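Local structure of glycerol Dehydrogenase (Unidentified, 5XN8) at residues 11-16 and 233-238; 115-120 and 162-167; 171-176 and 205-210. The protein probably catalyses the NAD-dependent oxidation of glycerol to dihydroxyacetone, as a metal-dependent member of the iron-containing alcohol dehydrogenase family. All coordinates share one frame; numbering follows the deposited sequence.

Contact 1: residues 11-16 and 233-238; sequences YLQGPD and IIEANT
Tyr-11 and Gln-13 reach from a strand to Ile-234, Glu-235 and Thr-238 on a helix, a buried strand-on-helix packing where the N-terminal nucleotide-binding part of the chain meets the helical part. The segment axes approach to 10.0 Å with their directions 153° apart, so the strand runs nearly antiparallel to the helix; the gap is filled from the strand side by the long side chains of Tyr-11 and Gln-13. With CG anti to the backbone N (chi1 169° in Tyr-11 and -178° in Gln-13), both reach toward the helix, two residues apart on one side of the strand. Their ends are joined by a short hydrogen bond, Tyr-11 OH to Gln-13 OE1 at 2.5 Å, which lies in the carbonyl plane of the amide. The paired oxygens lie over the helix backbone: Tyr-11 OH is 3.7 Å from Glu-235 CA, and Gln-13 OE1 is 3.6 Å from that same CA. CG2 of Ile-234 packs 3.8 Å from Gln-13 OE1. Strand 10-14 is an outermost strand of the six-stranded parallel sheet within this chain, next to strand 149-153, and Tyr-11 to Gln-13 pair antiparallel with a strand of the second subunit, continuing the sheet across the interface. Thr-238 CG2 meets the edge of the tyrosine ring, near its plane, 4.0 Å from CE1, and the two side chains cross at about a right angle. The threonine hydroxyl turns back to its own helix, donating from OG1 to Ile-234 O at 2.6 Å where the helix has a wider pi-type turn. On the amide side, Gln-13 NE2 hydrogen-bonds Glu-231 O, one turn back on the same helix, while the carboxylate of Glu-235 accepts the backbone N-H groups of Glu-197 and Ala-198 of the second subunit.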
loop_
_atom_site.group_PDB
_atom_site.type_symbol
_atom_site.label_atom_id
_atom_site.label_comp_id
_atom_site.label_asym_id
_atom_site.label_seq_id
_atom_site.Cartn_x
_atom_site.Cartn_y
_atom_site.Cartn_z
ATOM N N TYR A 11 -28.000 22.202 19.398
ATOM C CA TYR A 11 -28.396 21.918 18.025
ATOM C C TYR A 11 -29.155 20.592 18.026
ATOM O O TYR A 11 -28.612 19.584 18.442
ATOM C CB TYR A 11 -27.166 21.893 17.121
ATOM C CG TYR A 11 -27.424 21.363 15.733
ATOM C CD1 TYR A 11 -27.824 22.207 14.697
ATOM C CD2 TYR A 11 -27.256 20.010 15.445
ATOM C CE1 TYR A 11 -28.045 21.718 13.431
ATOM C CE2 TYR A 11 -27.506 19.512 14.182
ATOM C CZ TYR A 11 -27.891 20.379 13.175
ATOM O OH TYR A 11 -28.131 19.887 11.909
ATOM N N LEU A 12 -30.419 20.616 17.608
ATOM C CA LEU A 12 -31.285 19.431 17.614
ATOM C C LEU A 12 -31.602 19.023 16.186
ATOM O O LEU A 12 -31.821 19.882 15.328
ATOM C CB LEU A 12 -32.610 19.736 18.327
ATOM C CG LEU A 12 -32.610 19.833 19.850
ATOM C CD1 LEU A 12 -31.936 21.105 20.330
ATOM C CD2 LEU A 12 -34.049 19.750 20.350
ATOM N N GLN A 13 -31.663 17.720 15.938
ATOM C CA GLN A 13 -31.941 17.217 14.593
ATOM C C GLN A 13 -32.544 15.819 14.575
ATOM O O GLN A 13 -31.999 14.910 15.164
ATOM C CB GLN A 13 -30.664 17.223 13.759
ATOM C CG GLN A 13 -30.874 16.765 12.325
ATOM C CD GLN A 13 -29.565 16.555 11.615
ATOM O OE1 GLN A 13 -28.721 17.451 11.586
ATOM N NE2 GLN A 13 -29.360 15.350 11.071
ATOM N N GLY A 14 -33.643 15.661 13.844
ATOM C CA GLY A 14 -34.276 14.355 13.655
ATOM C C GLY A 14 -35.706 14.474 13.162
ATOM O O GLY A 14 -36.207 15.583 12.959
ATOM N N PRO A 15 -36.380 13.333 12.962
ATOM C CA PRO A 15 -37.816 13.349 12.658
ATOM C C PRO A 15 -38.618 14.016 13.771
ATOM O O PRO A 15 -38.348 13.769 14.945
ATOM C CB PRO A 15 -38.166 11.859 12.559
ATOM C CG PRO A 15 -36.904 11.216 12.117
ATOM C CD PRO A 15 -35.801 11.988 12.798
ATOM N N ASP A 16 -39.563 14.874 13.392
ATOM C CA ASP A 16 -40.484 15.537 14.336
ATOM C C ASP A 16 -39.794 16.429 15.386
ATOM O O ASP A 16 -40.340 16.654 16.456
ATOM C CB ASP A 16 -41.389 14.507 15.020
ATOM C CG ASP A 16 -42.121 13.618 14.023
ATOM O OD1 ASP A 16 -42.832 14.147 13.136
ATOM O OD2 ASP A 16 -41.976 12.379 14.114
ATOM N N ILE A 233 -26.104 14.702 5.755
ATOM C CA ILE A 233 -25.963 15.867 4.876
ATOM C C ILE A 233 -26.611 17.120 5.452
ATOM O O ILE A 233 -26.075 18.208 5.286
ATOM C CB ILE A 233 -26.480 15.551 3.440
ATOM C CG1 ILE A 233 -25.495 14.608 2.735
ATOM C CG2 ILE A 233 -26.711 16.813 2.601
ATOM C CD1 ILE A 233 -24.184 15.236 2.299
ATOM N N ILE A 234 -27.756 16.976 6.118
ATOM C CA ILE A 234 -28.386 18.100 6.833
ATOM C C ILE A 234 -27.471 18.626 7.951
ATOM O O ILE A 234 -27.417 19.836 8.189
ATOM C CB ILE A 234 -29.782 17.720 7.385
ATOM C CG1 ILE A 234 -30.777 17.568 6.229
ATOM C CG2 ILE A 234 -30.309 18.771 8.364
ATOM C CD1 ILE A 234 -32.070 16.874 6.619
ATOM N N GLU A 235 -26.763 17.731 8.632
ATOM C CA GLU A 235 -25.806 18.127 9.670
ATOM C C GLU A 235 -24.578 18.790 9.050
ATOM O O GLU A 235 -24.098 19.806 9.559
ATOM C CB GLU A 235 -25.374 16.920 10.498
ATOM C CG GLU A 235 -24.590 17.293 11.755
ATOM C CD GLU A 235 -23.854 16.134 12.392
ATOM O OE1 GLU A 235 -24.258 14.978 12.169
ATOM O OE2 GLU A 235 -22.861 16.387 13.128
ATOM N N ALA A 236 -24.067 18.191 7.974
ATOM C CA ALA A 236 -22.983 18.784 7.193
ATOM C C ALA A 236 -23.336 20.197 6.732
ATOM O O ALA A 236 -22.566 21.136 6.948
ATOM C CB ALA A 236 -22.647 17.906 5.993
ATOM N N ASN A 237 -24.512 20.330 6.121
ATOM C CA ASN A 237 -25.009 21.606 5.585
ATOM C C ASN A 237 -25.263 22.680 6.633
ATOM O O ASN A 237 -25.186 23.875 6.313
ATOM C CB ASN A 237 -26.318 21.394 4.790
ATOM C CG ASN A 237 -26.098 20.765 3.427
ATOM O OD1 ASN A 237 -24.989 20.339 3.084
ATOM N ND2 ASN A 237 -27.166 20.718 2.630
ATOM N N THR A 238 -25.578 22.271 7.867
ATOM C CA THR A 238 -25.998 23.207 8.905
ATOM C C THR A 238 -24.984 23.372 10.036
ATOM O O THR A 238 -24.504 24.482 10.262
ATOM C CB THR A 238 -27.359 22.797 9.489
ATOM O OG1 THR A 238 -28.210 22.343 8.432
ATOM C CG2 THR A 238 -28.019 23.993 10.198
#

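Contact 2: residues 115-120 and 162-167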
loop_
_atom_site.group_PDB
_atom_site.type_symbol
_atom_site.label_atom_id
_atom_site.label_comp_id
_atom_site.label_asym_id
_atom_site.label_seq_id
_atom_site.Cartn_x
_atom_site.Cartn_y
_atom_site.Cartn_z
ATOM N N PRO A 115 -35.104 26.090 10.855
ATOM C CA PRO A 115 -35.086 26.029 9.398
ATOM C C PRO A 115 -35.948 24.895 8.850
ATOM O O PRO A 115 -35.784 23.744 9.253
ATOM C CB PRO A 115 -33.604 25.778 9.066
ATOM C CG PRO A 115 -32.848 26.204 10.268
ATOM C CD PRO A 115 -33.749 25.922 11.420
ATOM N N THR A 116 -36.870 25.237 7.961
ATOM C CA THR A 116 -37.683 24.265 7.237
ATOM C C THR A 116 -37.010 23.793 5.928
ATOM O O THR A 116 -37.527 22.902 5.249
ATOM C CB THR A 116 -39.059 24.868 6.912
ATOM O OG1 THR A 116 -38.886 26.070 6.148
ATOM C CG2 THR A 116 -39.805 25.193 8.196
ATOM N N ILE A 117 -35.865 24.397 5.585
ATOM C CA ILE A 117 -35.067 24.036 4.407
ATOM C C ILE A 117 -33.591 24.016 4.809
ATOM O O ILE A 117 -33.187 24.786 5.674
ATOM C CB ILE A 117 -35.326 25.053 3.262
ATOM C CG1 ILE A 117 -36.752 24.897 2.707
ATOM C CG2 ILE A 117 -34.326 24.880 2.139
ATOM C CD1 ILE A 117 -37.256 26.075 1.892
ATOM N N ALA A 118 -32.793 23.143 4.188
ATOM C CA ALA A 118 -31.356 22.984 4.517
ATOM C C ALA A 118 -30.469 23.489 3.383
ATOM O O ALA A 118 -29.685 22.732 2.805
ATOM C CB ALA A 118 -31.044 21.523 4.818
ATOM N N SER A 119 -30.602 24.774 3.072
ATOM C CA SER A 119 -30.004 25.368 1.861
ATOM C C SER A 119 -28.835 26.328 2.093
ATOM O O SER A 119 -28.192 26.749 1.132
ATOM C CB SER A 119 -31.093 26.089 1.068
ATOM O OG SER A 119 -31.691 27.104 1.854
ATOM N N THR A 120 -28.581 26.686 3.353
ATOM C CA THR A 120 -27.467 27.544 3.743
ATOM C C THR A 120 -26.929 27.083 5.091
ATOM O O THR A 120 -27.553 26.256 5.765
ATOM C CB THR A 120 -27.874 29.035 3.840
ATOM O OG1 THR A 120 -26.727 29.815 4.185
ATOM C CG2 THR A 120 -29.035 29.262 4.840
ATOM N N VAL A 162 -35.891 19.631 -3.987
ATOM C CA VAL A 162 -34.549 19.028 -3.965
ATOM C C VAL A 162 -33.449 20.043 -4.248
ATOM O O VAL A 162 -32.376 19.968 -3.652
ATOM C CB VAL A 162 -34.426 17.818 -4.929
ATOM C CG1 VAL A 162 -34.537 18.193 -6.410
ATOM C CG2 VAL A 162 -33.145 17.020 -4.654
ATOM N N ARG A 163 -33.732 20.975 -5.151
ATOM C CA ARG A 163 -32.805 22.054 -5.530
ATOM C C ARG A 163 -32.242 22.838 -4.339
ATOM O O ARG A 163 -31.074 23.251 -4.354
ATOM C CB ARG A 163 -33.485 23.025 -6.510
ATOM C CG ARG A 163 -32.530 23.981 -7.215
ATOM C CD ARG A 163 -33.260 25.095 -7.960
ATOM N NE ARG A 163 -32.350 26.214 -8.206
ATOM C CZ ARG A 163 -32.673 27.375 -8.769
ATOM N NH1 ARG A 163 -33.921 27.616 -9.183
ATOM N NH2 ARG A 163 -31.730 28.307 -8.920
ATOM N N LEU A 164 -33.069 23.058 -3.323
ATOM C CA LEU A 164 -32.641 23.777 -2.123
ATOM C C LEU A 164 -31.602 22.995 -1.307
ATOM O O LEU A 164 -30.615 23.567 -0.856
ATOM C CB LEU A 164 -33.849 24.155 -1.266
ATOM C CG LEU A 164 -34.749 25.217 -1.914
ATOM C CD1 LEU A 164 -36.184 25.112 -1.407
ATOM C CD2 LEU A 164 -34.189 26.619 -1.689
ATOM N N LEU A 165 -31.816 21.697 -1.140
ATOM C CA LEU A 165 -30.834 20.830 -0.467
ATOM C C LEU A 165 -29.504 20.756 -1.231
ATOM O O LEU A 165 -28.434 20.713 -0.612
ATOM C CB LEU A 165 -31.395 19.418 -0.297
ATOM C CG LEU A 165 -30.497 18.445 0.474
ATOM C CD1 LEU A 165 -30.495 18.762 1.965
ATOM C CD2 LEU A 165 -30.924 17.015 0.226
ATOM N N VAL A 166 -29.582 20.727 -2.560
ATOM C CA VAL A 166 -28.396 20.745 -3.429
ATOM C C VAL A 166 -27.646 22.072 -3.324
ATOM O O VAL A 166 -26.414 22.081 -3.281
ATOM C CB VAL A 166 -28.753 20.434 -4.908
ATOM C CG1 VAL A 166 -27.565 20.654 -5.842
ATOM C CG2 VAL A 166 -29.256 19.008 -5.029
ATOM N N SER A 167 -28.372 23.185 -3.288
ATOM C CA SER A 167 -27.737 24.489 -3.057
ATOM C C SER A 167 -27.049 24.533 -1.700
ATOM O O SER A 167 -25.983 25.135 -1.563
ATOM C CB SER A 167 -28.748 25.626 -3.173
ATOM O OG SER A 167 -28.081 26.876 -3.221
HETATM O O HOH W 1 -28.347 28.442 -0.900
#
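Ile-117 opens the contact by laying its branched side chain against Leu-164 of helix 162-185. The two side chains meet at a slant: Ile-117 CG2 is 3.5 Å from Leu-164 CB, and Ile-117 CD1 is 3.6 Å from Leu-164 CD1, so both branches of the isoleucine take part. Its CG2 lies anti to the backbone N and CG1 anti to the carbonyl carbon (chi1 -69°), which turns both toward the leucine. Ala-118 comes next, its CB 4.0 Å from Leu-165 CD1, while its carbonyl oxygen accepts a hydrogen bond from Asn-237 ND2 on helix 228-247. At Ser-119 the backbones come closest, with its CA 5.0 Å from that of Leu-164. Ser-119 CB sits 3.2 Å from Leu-164 O, and Ser-119 CA makes a CA-H...O contact with that oxygen at 3.3 Å, bent to 124° at the hydrogen. The Ser-119 carbonyl is then bridged to the helix by water: the water donates to Ser-119 O at 2.6 Å and also hydrogen-bonds Ser-167 OG. This loop follows strand 111-115, and Thr-116 and Ser-119 probably bind NAD(+), as in a close relative; a bound glycerol lies about 4 Å from the Ser-119 side chain between nearest atoms. Between these two segments, then, apolar shape, a bent CA-H contact and one water link the probable cofactor loop to the helix that carries the metal ligand Asp-171, whereas the loop's direct polar tie at Ala-118 is to Asn-237.

Contact 3: residues 171-176 and 205-210; sequences DALSTW and LCYDTL. With ZN (zinc ion), chain E.
Cys-206 SG and Tyr-207 CG both stand anti to their backbone N (chi1 176° in the tyrosine), which carries the sulfur to Ala-172 and the phenol ring to Leu-173 and Trp-176. Leu-210 takes the other course, with CG anti to the carbonyl carbon, and its CD1 then presses on the backbone of the facing helix, 3.3 Å from Leu-173 N. Further evidence for close packing is the 7.9 Å approach of the segment axes, which run 131° apart; small side chains face each other here, Cys-206 SG lying 3.4 Å from Ala-172 O and also against the alanine CB. On the Tyr-207 side, Trp-176 and Tyr-207 touch most closely through their CB atoms, 3.7 Å apart. Their rings, the five-membered one of Trp-176 and the phenol, are tilted by 21° with centroids 5.3 Å apart, so they are slid past one another with little overlap. Leu-173 CD1 comes to the edge of the tyrosine ring, near its plane, 4.2 Å from CE1. Phe-177 meets the same ring edge-to-face, and Arg-204 makes a cation-pi contact with Trp-176. The contact joins helices 162-185 and 197-223 within the helical part of the enzyme, where helix 228-247 also covers Ala-172 and Leu-210. Asp-171 turns from the seam to the metal: its OD1 binds zinc at 2.1 Å, with His-254, His-271 and a water as the other ligands. Asp-171 OD2 accepts the backbone N-H of Asp-121. One carboxylate oxygen is therefore committed to the metal and the other to the chain, which should limit rotation of the group; the apolar seam begins at the next residue, Ala-172, so the metal ligand and the helix packing are adjacent on one helix.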
loop_
_atom_site.group_PDB
_atom_site.type_symbol
_atom_site.label_atom_id
_atom_site.label_comp_id
_atom_site.label_asym_id
_atom_site.label_seq_id
_atom_site.Cartn_x
_atom_site.Cartn_y
_atom_site.Cartn_z
ATOM N N ASP A 171 -23.044 25.320 -0.828
ATOM C CA ASP A 171 -22.575 26.266 0.196
ATOM C C ASP A 171 -21.607 25.584 1.156
ATOM O O ASP A 171 -20.639 26.196 1.625
ATOM C CB ASP A 171 -23.785 26.830 0.964
ATOM C CG ASP A 171 -23.465 28.070 1.794
ATOM O OD1 ASP A 171 -22.594 28.886 1.434
ATOM O OD2 ASP A 171 -24.140 28.257 2.826
ATOM N N ALA A 172 -21.873 24.314 1.432
ATOM C CA ALA A 172 -21.089 23.519 2.373
ATOM C C ALA A 172 -19.769 23.023 1.786
ATOM O O ALA A 172 -18.770 22.919 2.509
ATOM C CB ALA A 172 -21.922 22.343 2.866
ATOM N N LEU A 173 -19.772 22.711 0.491
ATOM C CA LEU A 173 -18.567 22.308 -0.260
ATOM C C LEU A 173 -17.425 23.321 -0.173
ATOM O O LEU A 173 -16.259 22.944 -0.207
ATOM C CB LEU A 173 -18.939 22.075 -1.742
ATOM C CG LEU A 173 -17.862 21.735 -2.782
ATOM C CD1 LEU A 173 -17.634 20.243 -2.910
ATOM C CD2 LEU A 173 -18.238 22.314 -4.131
ATOM N N SER A 174 -17.756 24.600 -0.058
ATOM C CA SER A 174 -16.751 25.657 0.091
ATOM C C SER A 174 -16.065 25.722 1.449
ATOM O O SER A 174 -15.061 26.413 1.589
ATOM C CB SER A 174 -17.413 27.012 -0.101
ATOM O OG SER A 174 -18.184 27.339 1.049
ATOM N N THR A 175 -16.623 25.064 2.457
ATOM C CA THR A 175 -16.225 25.324 3.844
ATOM C C THR A 175 -14.815 24.869 4.139
ATOM O O THR A 175 -14.028 25.642 4.688
ATOM C CB THR A 175 -17.227 24.688 4.826
ATOM O OG1 THR A 175 -18.526 25.211 4.549
ATOM C CG2 THR A 175 -16.867 25.001 6.257
ATOM N N TRP A 176 -14.495 23.633 3.769
ATOM C CA TRP A 176 -13.121 23.095 3.937
ATOM C C TRP A 176 -12.061 23.931 3.224
ATOM O O TRP A 176 -10.986 24.162 3.776
ATOM C CB TRP A 176 -13.039 21.649 3.439
ATOM C CG TRP A 176 -11.637 21.160 3.256
ATOM C CD1 TRP A 176 -11.076 20.745 2.100
ATOM C CD2 TRP A 176 -10.613 21.077 4.255
ATOM N NE1 TRP A 176 -9.770 20.389 2.309
ATOM C CE2 TRP A 176 -9.456 20.590 3.623
ATOM C CE3 TRP A 176 -10.563 21.371 5.627
ATOM C CZ2 TRP A 176 -8.255 20.380 4.309
ATOM C CZ3 TRP A 176 -9.370 21.162 6.313
ATOM C CH2 TRP A 176 -8.229 20.669 5.652
ATOM N N LEU A 205 -14.548 17.458 7.902
ATOM C CA LEU A 205 -15.619 16.471 7.989
ATOM C C LEU A 205 -16.805 16.848 7.107
ATOM O O LEU A 205 -17.422 15.984 6.487
ATOM C CB LEU A 205 -16.082 16.306 9.439
ATOM C CG LEU A 205 -17.132 15.219 9.679
ATOM C CD1 LEU A 205 -16.560 13.836 9.403
ATOM C CD2 LEU A 205 -17.669 15.322 11.092
ATOM N N CYS A 206 -17.140 18.128 7.071
ATOM C CA CYS A 206 -18.167 18.639 6.151
ATOM C C CYS A 206 -17.922 18.150 4.721
ATOM O O CYS A 206 -18.808 17.548 4.095
ATOM C CB CYS A 206 -18.170 20.165 6.186
ATOM S SG CYS A 206 -19.454 20.935 5.219
ATOM N N TYR A 207 -16.699 18.375 4.241
ATOM C CA TYR A 207 -16.285 18.026 2.886
ATOM C C TYR A 207 -16.303 16.522 2.628
ATOM O O TYR A 207 -16.833 16.090 1.601
ATOM C CB TYR A 207 -14.884 18.611 2.606
ATOM C CG TYR A 207 -14.282 18.259 1.262
ATOM C CD1 TYR A 207 -14.880 18.677 0.072
ATOM C CD2 TYR A 207 -13.112 17.517 1.183
ATOM C CE1 TYR A 207 -14.327 18.362 -1.156
ATOM C CE2 TYR A 207 -12.546 17.195 -0.036
ATOM C CZ TYR A 207 -13.166 17.611 -1.209
ATOM O OH TYR A 207 -12.626 17.282 -2.436
ATOM N N ASP A 208 -15.743 15.727 3.544
ATOM C CA ASP A 208 -15.731 14.257 3.392
ATOM C C ASP A 208 -17.134 13.664 3.448
ATOM O O ASP A 208 -17.410 12.653 2.805
ATOM C CB ASP A 208 -14.861 13.574 4.465
ATOM C CG ASP A 208 -13.378 13.941 4.358
ATOM O OD1 ASP A 208 -12.873 14.205 3.238
ATOM O OD2 ASP A 208 -12.709 13.958 5.415
ATOM N N THR A 209 -18.001 14.275 4.248
ATOM C CA THR A 209 -19.403 13.863 4.355
ATOM C C THR A 209 -20.165 14.127 3.052
ATOM O O THR A 209 -20.935 13.282 2.617
ATOM C CB THR A 209 -20.107 14.557 5.541
ATOM O OG1 THR A 209 -19.406 14.257 6.747
ATOM C CG2 THR A 209 -21.544 14.092 5.687
ATOM N N LEU A 210 -19.940 15.274 2.422
ATOM C CA LEU A 210 -20.556 15.548 1.105
ATOM C C LEU A 210 -20.186 14.481 0.077
ATOM O O LEU A 210 -21.064 13.964 -0.608
ATOM C CB LEU A 210 -20.160 16.912 0.561
ATOM C CG LEU A 210 -20.705 18.148 1.249
ATOM C CD1 LEU A 210 -20.084 19.403 0.661
ATOM C CD2 LEU A 210 -22.211 18.210 1.144
HETATM ZN ZN ZN E . -22.531 30.782 2.294
HETATM O O HOH W 2 -22.340 32.698 3.230
#

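Helix 162-185 serves contacts 2 and 3, and helix 228-247 of contact 1 packs against both. Asn-237, on the helix of contact 1, touches both others: its ND2 probably hydrogen-bonds Ala-118 O of contact 2 at 3.2 Å, and its OD1 packs on Ala-172 CB of contact 3 at 3.7 Å. Ile-233 CD1 also lies 3.8 Å from Leu-210 CD2. Contacts 2 and 3 lie in series inside the loop contact 1 closes, and between them Thr-120 OG1 is 3.3 Å from Asp-171 OD2. The zinc is nearest contact 3, whose Asp-171 holds it, then contacts 2 and 1: about 9 Å from the Ser-167 side chain and 12 Å from that of Thr-238, between nearest atoms.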